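Local coordinates for protein putative phytoene/squalene synthase YisP (Bacillus subtilis subsp. subtilis, PDB 3WE9) that hydrolyses farnesyl diphosphate to farnesol and diphosphate, an activity involved in biofilm formation, at residues L225-Q228 with Y229-K232. Sequence-based numbering, arbitrary orientation.
Sequences LFPQ and YSQK
Tyr-229 and Ser-230 share a first torsion, and in both it sets the side chain against Pro-227: CG of Tyr-229 lies between its own backbone N and carbonyl carbon (chi1 68°), and OG of Ser-230 takes the equivalent place on its residue (chi1 65°). The phenol ring thereby crosses the pyrrolidine at a slant, with CG of Pro-227 over one of its faces in a CH-pi contact, 3.8 Å from the ring centroid and displaced toward the rim. CB of Pro-227 adds an apolar touch, 3.6 Å from CE2 of Tyr-229. On the serine side, OG comes within 3.3 Å of the same proline CG, while its hydrogen bond goes to the carbonyl oxygen of Leu-140. The backbone illustrates how a proline can precede the first turn of a helix, here in the all-alpha squalene/phytoene synthase fold. The chain leaves helix 199-221, passes through Phe-226 and Pro-227 in polyproline II conformation, and turns into helix 228-250, with the carbonyl of Pro-227 facing the first turn. Its O accepts the N-H of Ser-230 at 3.0 Å, and a weak, more bent bond from N of Gln-231 reaches the same oxygen. A second weak bond joins that N to O of Gln-228. Gln-231, extended beyond CG, lies back over the incoming loop, its CG 3.8 Å from CB of Phe-226; the side chain of Gln-228 bends at chi2 and brings its amide close to that of Gln-231, the planes 48° apart. Replacing Tyr-229 with an alanine would probably uncover the pyrrolidine flank and cost the packing on Pro-37 and Arg-142. The buried Phe-226 side chain packs on Leu-148, linking the loop to helix 145-165.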
# COMPACT_ATOMS: atom_id res chain seq x y z
N LEU A 225 -12.92 15.49 2.83
CA LEU A 225 -12.98 15.48 4.29
C LEU A 225 -11.62 15.53 4.98
O LEU A 225 -11.53 15.88 6.15
CB LEU A 225 -13.74 14.26 4.80
CG LEU A 225 -15.21 14.13 4.39
CD1 LEU A 225 -15.77 12.85 4.98
CD2 LEU A 225 -15.99 15.34 4.88
N PHE A 226 -10.57 15.13 4.27
CA PHE A 226 -9.23 15.16 4.85
C PHE A 226 -8.78 16.60 5.01
O PHE A 226 -9.16 17.46 4.21
CB PHE A 226 -8.24 14.43 3.95
CG PHE A 226 -8.27 12.94 4.09
CD1 PHE A 226 -7.54 12.32 5.10
CD2 PHE A 226 -9.04 12.16 3.23
CE1 PHE A 226 -7.56 10.93 5.25
CE2 PHE A 226 -9.07 10.77 3.37
CZ PHE A 226 -8.33 10.15 4.38
N PRO A 227 -7.98 16.89 6.04
CA PRO A 227 -7.52 18.27 6.22
C PRO A 227 -6.64 18.66 5.03
O PRO A 227 -6.01 17.79 4.41
CB PRO A 227 -6.74 18.21 7.54
CG PRO A 227 -6.24 16.80 7.58
CD PRO A 227 -7.44 16.01 7.09
N GLN A 228 -6.60 19.95 4.70
CA GLN A 228 -5.80 20.41 3.57
C GLN A 228 -4.35 19.92 3.61
O GLN A 228 -3.79 19.59 2.56
CB GLN A 228 -5.82 21.93 3.47
CG GLN A 228 -7.19 22.51 3.16
CD GLN A 228 -7.65 22.22 1.74
OE1 GLN A 228 -8.85 22.17 1.46
NE2 GLN A 228 -6.70 22.05 0.82
N TYR A 229 -3.74 19.87 4.79
CA TYR A 229 -2.35 19.44 4.86
C TYR A 229 -2.09 18.00 4.41
O TYR A 229 -0.95 17.66 4.12
CB TYR A 229 -1.77 19.67 6.27
CG TYR A 229 -2.32 18.81 7.40
CD1 TYR A 229 -1.91 17.48 7.57
CD2 TYR A 229 -3.22 19.34 8.32
CE1 TYR A 229 -2.38 16.71 8.64
CE2 TYR A 229 -3.70 18.58 9.39
CZ TYR A 229 -3.28 17.27 9.54
OH TYR A 229 -3.77 16.53 10.60
N SER A 230 -3.12 17.16 4.35
CA SER A 230 -2.92 15.78 3.91
C SER A 230 -3.71 15.37 2.65
O SER A 230 -3.58 14.24 2.17
CB SER A 230 -3.24 14.80 5.06
OG SER A 230 -4.60 14.83 5.44
N GLN A 231 -4.50 16.29 2.10
CA GLN A 231 -5.29 16.00 0.90
C GLN A 231 -4.45 15.70 -0.33
O GLN A 231 -4.75 14.78 -1.09
CB GLN A 231 -6.23 17.17 0.57
CG GLN A 231 -7.43 17.26 1.47
CD GLN A 231 -8.49 18.20 0.93
OE1 GLN A 231 -9.52 18.42 1.57
NE2 GLN A 231 -8.24 18.76 -0.25
N LYS A 232 -3.40 16.49 -0.55
CA LYS A 232 -2.54 16.27 -1.70
C LYS A 232 -1.87 14.91 -1.61
O LYS A 232 -1.61 14.27 -2.63
CB LYS A 232 -1.49 17.37 -1.81
CG LYS A 232 -2.09 18.73 -2.13
CD LYS A 232 -1.04 19.81 -2.30
CE LYS A 232 -0.27 19.64 -3.60
NZ LYS A 232 0.56 20.85 -3.87